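Local atomic coordinates of TetR-family transcriptional regulator (Streptomyces coelicolor A3, PDB entry 2QIB), a protein that probably binds DNA at regulatory sites as a dimeric helix-turn-helix transcription factor of the TetR family. Residues 198-201 with 202-206; 215-218 with 219-223; 53-56 with 57-61. All blocks are in the same frame, centred on the assembly; numbering follows the deposited sequence.

Contact 1: residues 198-201 with 202-206; sequences EEMG and ALVRR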
# COMPACT_ATOMS: atom_id res chain seq x y z
N GLU A 198 -22.39 7.15 -11.32
CA GLU A 198 -23.25 6.24 -12.08
C GLU A 198 -22.45 5.36 -13.03
O GLU A 198 -22.77 4.19 -13.20
CB GLU A 198 -24.32 7.03 -12.86
CG GLU A 198 -25.29 7.82 -11.96
CD GLU A 198 -26.39 6.97 -11.33
OE1 GLU A 198 -26.48 5.75 -11.64
OE2 GLU A 198 -27.17 7.52 -10.52
N GLU A 199 -21.40 5.92 -13.63
CA GLU A 199 -20.55 5.15 -14.52
C GLU A 199 -19.89 3.98 -13.73
O GLU A 199 -19.88 2.82 -14.18
CB GLU A 199 -19.52 6.08 -15.19
CG GLU A 199 -18.76 5.49 -16.36
CD GLU A 199 -17.72 6.45 -16.94
OE1 GLU A 199 -17.28 7.40 -16.24
OE2 GLU A 199 -17.30 6.23 -18.10
N MSE A 200 -19.39 4.29 -12.53
CA MSE A 200 -18.90 3.27 -11.62
C MSE A 200 -20.00 2.26 -11.23
O MSE A 200 -19.78 1.05 -11.24
CB MSE A 200 -18.28 3.95 -10.38
CG MSE A 200 -17.34 3.10 -9.59
SE MSE A 200 -15.78 2.39 -10.63
CE MSE A 200 -16.03 0.63 -10.01
N GLY A 201 -21.20 2.77 -10.90
CA GLY A 201 -22.34 1.91 -10.55
C GLY A 201 -22.66 0.88 -11.63
O GLY A 201 -22.90 -0.28 -11.35
N ALA A 202 -22.63 1.32 -12.88
CA ALA A 202 -22.96 0.45 -13.99
C ALA A 202 -21.93 -0.66 -14.14
O ALA A 202 -22.29 -1.82 -14.40
CB ALA A 202 -23.12 1.24 -15.28
N LEU A 203 -20.65 -0.33 -13.96
CA LEU A 203 -19.61 -1.33 -14.10
C LEU A 203 -19.77 -2.38 -13.01
O LEU A 203 -19.70 -3.58 -13.27
CB LEU A 203 -18.20 -0.71 -14.03
CG LEU A 203 -17.04 -1.69 -13.96
CD1 LEU A 203 -16.99 -2.63 -15.17
CD2 LEU A 203 -15.74 -0.89 -13.86
N VAL A 204 -19.96 -1.94 -11.76
CA VAL A 204 -20.05 -2.85 -10.63
C VAL A 204 -21.27 -3.78 -10.75
O VAL A 204 -21.20 -4.98 -10.47
CB VAL A 204 -20.05 -2.06 -9.29
CG1 VAL A 204 -20.07 -2.99 -8.11
CG2 VAL A 204 -18.81 -1.21 -9.23
N ARG A 205 -22.40 -3.22 -11.19
CA ARG A 205 -23.56 -4.07 -11.44
C ARG A 205 -23.26 -5.17 -12.45
O ARG A 205 -23.65 -6.32 -12.23
CB ARG A 205 -24.78 -3.24 -11.88
CG ARG A 205 -25.38 -2.45 -10.74
CD ARG A 205 -26.76 -1.86 -11.10
NE ARG A 205 -26.70 -0.93 -12.24
CZ ARG A 205 -26.41 0.38 -12.15
NH1 ARG A 205 -26.14 0.94 -10.98
NH2 ARG A 205 -26.38 1.12 -13.25
N ARG A 206 -22.57 -4.81 -13.53
CA ARG A 206 -22.21 -5.76 -14.58
C ARG A 206 -21.26 -6.84 -14.05
O ARG A 206 -21.47 -8.03 -14.29
CB ARG A 206 -21.58 -5.01 -15.75
CG ARG A 206 -21.19 -5.86 -16.92
CD ARG A 206 -20.73 -4.99 -18.08
NE ARG A 206 -19.46 -4.28 -17.84
CZ ARG A 206 -18.26 -4.86 -17.75
NH1 ARG A 206 -18.12 -6.18 -17.81
NH2 ARG A 206 -17.18 -4.12 -17.56
O HOH W 1 -25.68 4.34 -14.10
O HOH W 2 -25.55 3.42 -11.80
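The first two turns of helix 198-209 make this contact, and Met200 CE lies against Val204 on the side of the helix turned to the protein interior. Residue 200 is selenomethionine. Its CG is anti to the backbone N (chi1 -160°), and bends at the next two torsions carry the CE methyl forward along the helix. Met200 CE sits 3.4 Å from Val204 CG2, closer than usual for two carbons. Met200 CE also meets Leu203 CD2 at 4.1 Å. The side chain of Met200 passes those of Leu203 and Val204 at a slant, and its methyl end does the touching. On the backbone, Val204 N bonds to Met200 O at 3.0 Å, nearly straight. Arg205 N reaches Gly201 O at the same distance, and Ala202 N and Leu203 N bond to Glu198 O and Glu199 O.

The outer side is polar. Arg205 folds back over Gly201, with a bend at chi3 (-61°). Gly201 O lies over one face of the Arg205 guanidinium, 3.4 Å above its plane and toward the rim. Two waters lie at the edge of this group, in its plane. Arg205 NH1 donates to water 2 at 2.7 Å, while the bond from Arg205 NH2 to water 1 is weak. Both waters also lie close to Glu198 O and Glu198 OE1. Glu198 OE1 is 4.9 Å from Arg205 NH1, and water 2 bridges these opposite charges.

Met190 of helix 175-194 touches Met200 and Val204, and Leu149 of helix 147-168 touches Met200 and Leu203. Arg205 packs on Leu227 of the second subunit. The arrangement is that of an amphipathic alpha-helix: i to i+3 and i to i+4 apolar contacts inside, a hydrated acid-base pair outside.

Contact 2: residues 215-218 with 219-223; sequences GPFG and DLVDR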
# COMPACT_ATOMS: atom_id res chain seq x y z
N GLY A 215 -22.75 -17.88 -5.46
CA GLY A 215 -21.29 -17.66 -5.41
C GLY A 215 -20.81 -17.05 -4.11
O GLY A 215 -21.62 -16.76 -3.22
N PRO A 216 -19.47 -16.87 -3.96
CA PRO A 216 -18.88 -16.23 -2.79
C PRO A 216 -19.37 -14.83 -2.48
O PRO A 216 -19.45 -14.48 -1.29
CB PRO A 216 -17.37 -16.18 -3.13
CG PRO A 216 -17.17 -17.27 -4.11
CD PRO A 216 -18.44 -17.33 -4.92
N PHE A 217 -19.69 -14.02 -3.49
CA PHE A 217 -20.18 -12.68 -3.20
C PHE A 217 -21.53 -12.84 -2.49
O PHE A 217 -21.82 -12.14 -1.51
CB PHE A 217 -20.33 -11.81 -4.46
CG PHE A 217 -20.82 -10.41 -4.16
CD1 PHE A 217 -19.98 -9.47 -3.58
CD2 PHE A 217 -22.15 -10.04 -4.43
CE1 PHE A 217 -20.42 -8.20 -3.28
CE2 PHE A 217 -22.59 -8.76 -4.13
CZ PHE A 217 -21.75 -7.85 -3.57
N GLY A 218 -22.32 -13.76 -3.03
CA GLY A 218 -23.64 -14.10 -2.46
C GLY A 218 -23.50 -14.44 -0.99
O GLY A 218 -24.24 -13.93 -0.13
N ASP A 219 -22.55 -15.31 -0.72
CA ASP A 219 -22.29 -15.75 0.64
C ASP A 219 -21.77 -14.61 1.53
O ASP A 219 -22.20 -14.48 2.68
CB ASP A 219 -21.34 -16.95 0.64
CG ASP A 219 -21.06 -17.46 2.05
OD1 ASP A 219 -22.03 -17.79 2.78
OD2 ASP A 219 -19.88 -17.54 2.40
N LEU A 220 -20.90 -13.74 1.00
CA LEU A 220 -20.52 -12.54 1.74
C LEU A 220 -21.71 -11.67 2.14
O LEU A 220 -21.81 -11.24 3.28
CB LEU A 220 -19.50 -11.69 0.93
CG LEU A 220 -19.13 -10.32 1.53
CD1 LEU A 220 -18.26 -10.48 2.80
CD2 LEU A 220 -18.39 -9.50 0.49
N VAL A 221 -22.60 -11.38 1.20
CA VAL A 221 -23.75 -10.54 1.50
C VAL A 221 -24.62 -11.24 2.56
O VAL A 221 -25.04 -10.58 3.52
CB VAL A 221 -24.56 -10.24 0.22
CG1 VAL A 221 -25.90 -9.52 0.53
CG2 VAL A 221 -23.67 -9.46 -0.77
N ASP A 222 -24.81 -12.55 2.42
CA ASP A 222 -25.61 -13.36 3.38
C ASP A 222 -25.00 -13.19 4.78
O ASP A 222 -25.71 -12.92 5.76
CB ASP A 222 -25.62 -14.84 3.02
CG ASP A 222 -26.41 -15.16 1.74
OD1 ASP A 222 -27.06 -14.25 1.20
OD2 ASP A 222 -26.35 -16.33 1.30
N ARG A 223 -23.67 -13.37 4.85
CA ARG A 223 -22.95 -13.22 6.13
C ARG A 223 -23.01 -11.83 6.76
O ARG A 223 -23.10 -11.68 7.99
CB ARG A 223 -21.51 -13.68 5.97
CG ARG A 223 -21.41 -15.18 5.84
CD ARG A 223 -20.05 -15.52 5.33
NE ARG A 223 -19.88 -16.96 5.21
CZ ARG A 223 -19.32 -17.73 6.14
NH1 ARG A 223 -18.88 -17.19 7.28
NH2 ARG A 223 -19.20 -19.03 5.92
O HOH W 3 -18.18 -16.51 0.67
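Val221 CG2 lies over one face of the Phe217 ring in a CH-pi contact. Val221 CG2 is 3.9 Å from the Phe217 ring centroid, 24° off the normal and shifted toward the rim. The nearest ring atom is Phe217 CE2, at 3.6 Å from Val221 CG2. Leu220 CD2 comes at the ring obliquely and more loosely. The ring stands with CG anti to the backbone N (chi1 -179°), which brings its face alongside the next turn.

The backbone sets this spacing. Val221 N bonds to Phe217 O at 2.9 Å, and Leu220 N to Pro216 O. Gly215 is the N-cap of helix 216-228, and its O accepts from Asp219 N. Water 3 donates to both Pro216 O and Asp219 OD2. Asp219 OD2 also takes Arg223 NE at 2.9 Å in a salt bridge, met on the syn side but 33° out of the carboxylate plane.

Farther out, Phe217 packs on Ala187 of helix 175-194 and on Ser228 of the second subunit. Arg223 NH1 bonds to Ala195 O of that subunit. The carboxylate of Asp219 thus probably steadies an arginine that reaches across the dimer interface, while Phe217 and Val221 form an apolar pair on the same helix.

Contact 3: residues 53-56 with 57-61; sequences YFPG and KLSLY
One face of the Phe54 ring carries Leu60 CD1, and Ser59 OG lies at its edge, near the ring plane. Leu60 CD1 stands over the centre of the Phe54 ring in a CH-pi contact, 3.6 Å from the centroid and 14° off the normal. The two side chains cross at about a right angle. Phe54 CG is anti to its carbonyl carbon (chi1 -61°), which lays the ring against the first turn of helix 57-75.

Ser59 faces the loop. Ser59 OG donates to Gly56 O at 2.8 Å, from a little outside the carbonyl plane. Chi1 of 69° sets OG between the backbone N and the carbonyl carbon. There Ser59 OG also touches Pro55 CD at 3.3 Å. Gly56 is the N-cap residue. Gly56 O receives two further, weak bonds, from Ser59 N and from Leu60 N, the latter at 3.4 Å. The bond from the hydroxyl is the shortest of the three that reach this oxygen.

An alanine at Phe54 would leave Leu60 CD1 without its ring face and would probably open a gap between the loop and helix 57-75.

The segment 53-56 joins the end of the predicted helix-turn-helix motif to helix 57-75. Lys57 NZ bonds to Val34 O and Pro31 O. Phe54 packs on Ile19 of helix 11-28, and Leu60 touches Ala22 of that helix and Ile39 of helix 36-43.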
# COMPACT_ATOMS: atom_id res chain seq x y z
N TYR A 53 30.80 -11.74 -14.54
CA TYR A 53 29.41 -11.67 -15.04
C TYR A 53 28.64 -10.45 -14.59
O TYR A 53 27.76 -9.93 -15.30
CB TYR A 53 28.69 -12.95 -14.64
CG TYR A 53 29.22 -14.16 -15.37
CD1 TYR A 53 28.68 -14.49 -16.63
CD2 TYR A 53 30.22 -14.97 -14.85
CE1 TYR A 53 29.14 -15.58 -17.33
CE2 TYR A 53 30.71 -16.07 -15.57
CZ TYR A 53 30.13 -16.37 -16.81
OH TYR A 53 30.54 -17.43 -17.58
N PHE A 54 28.95 -9.98 -13.39
CA PHE A 54 28.29 -8.81 -12.80
C PHE A 54 29.35 -7.93 -12.14
O PHE A 54 30.18 -8.44 -11.39
CB PHE A 54 27.23 -9.27 -11.79
CG PHE A 54 26.17 -10.11 -12.42
CD1 PHE A 54 25.05 -9.51 -13.01
CD2 PHE A 54 26.32 -11.49 -12.51
CE1 PHE A 54 24.09 -10.28 -13.63
CE2 PHE A 54 25.36 -12.28 -13.14
CZ PHE A 54 24.24 -11.67 -13.70
N PRO A 55 29.34 -6.61 -12.42
CA PRO A 55 30.39 -5.73 -11.86
C PRO A 55 30.24 -5.39 -10.38
O PRO A 55 31.17 -4.83 -9.77
CB PRO A 55 30.23 -4.45 -12.69
CG PRO A 55 28.77 -4.43 -13.06
CD PRO A 55 28.43 -5.89 -13.32
N GLY A 56 29.11 -5.75 -9.78
CA GLY A 56 28.95 -5.58 -8.34
C GLY A 56 27.68 -6.25 -7.83
O GLY A 56 26.86 -6.77 -8.60
N LYS A 57 27.54 -6.23 -6.51
CA LYS A 57 26.42 -6.86 -5.84
C LYS A 57 25.08 -6.31 -6.32
O LYS A 57 24.15 -7.08 -6.57
CB LYS A 57 26.59 -6.73 -4.34
CG LYS A 57 25.51 -7.42 -3.53
CD LYS A 57 25.85 -7.26 -2.06
CE LYS A 57 24.65 -7.67 -1.23
NZ LYS A 57 24.97 -7.65 0.21
N LEU A 58 24.99 -4.99 -6.48
CA LEU A 58 23.71 -4.38 -6.90
C LEU A 58 23.24 -4.88 -8.28
O LEU A 58 22.05 -5.16 -8.47
CB LEU A 58 23.76 -2.84 -6.85
CG LEU A 58 22.48 -2.11 -7.28
CD1 LEU A 58 21.24 -2.47 -6.43
CD2 LEU A 58 22.72 -0.60 -7.31
N SER A 59 24.17 -5.03 -9.22
CA SER A 59 23.77 -5.41 -10.57
C SER A 59 23.22 -6.85 -10.56
O SER A 59 22.28 -7.16 -11.26
CB SER A 59 24.96 -5.24 -11.54
OG SER A 59 25.93 -6.20 -11.23
N LEU A 60 23.79 -7.71 -9.70
CA LEU A 60 23.32 -9.09 -9.55
C LEU A 60 21.96 -9.11 -8.85
O LEU A 60 21.05 -9.84 -9.26
CB LEU A 60 24.36 -9.89 -8.76
CG LEU A 60 24.21 -11.42 -8.71
CD1 LEU A 60 23.64 -12.07 -10.02
CD2 LEU A 60 25.53 -12.01 -8.37
N TYR A 61 21.83 -8.30 -7.81
CA TYR A 61 20.54 -8.16 -7.12
C TYR A 61 19.48 -7.71 -8.11
O TYR A 61 18.38 -8.25 -8.11
CB TYR A 61 20.65 -7.14 -5.97
CG TYR A 61 19.36 -6.98 -5.19
CD1 TYR A 61 19.03 -7.84 -4.12
CD2 TYR A 61 18.45 -5.95 -5.52
CE1 TYR A 61 17.83 -7.70 -3.42
CE2 TYR A 61 17.23 -5.80 -4.83
CZ TYR A 61 16.94 -6.67 -3.77
OH TYR A 61 15.76 -6.51 -3.06

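How the contacts relate
From the N terminus, contact 3 comes first, spanning the turn from helix 47-53 into helix 57-75 in the predicted DNA-binding part. Contact 1 follows much later, setting the start of helix 198-209 against helices 147-168 and 175-194. Contact 2 comes next, setting the start of helix 216-228 against helix 175-194 and the second subunit. The three are in series; none nests or crosses. Only contact 3 spans a link between two helices. Contacts 1 and 2 lie on one side of the chain's centre, their centres about 19 Å apart, and both touch the second subunit. Contact 3 lies opposite, its centre about 48 and 50 Å from theirs, and joins the helices near the N terminus.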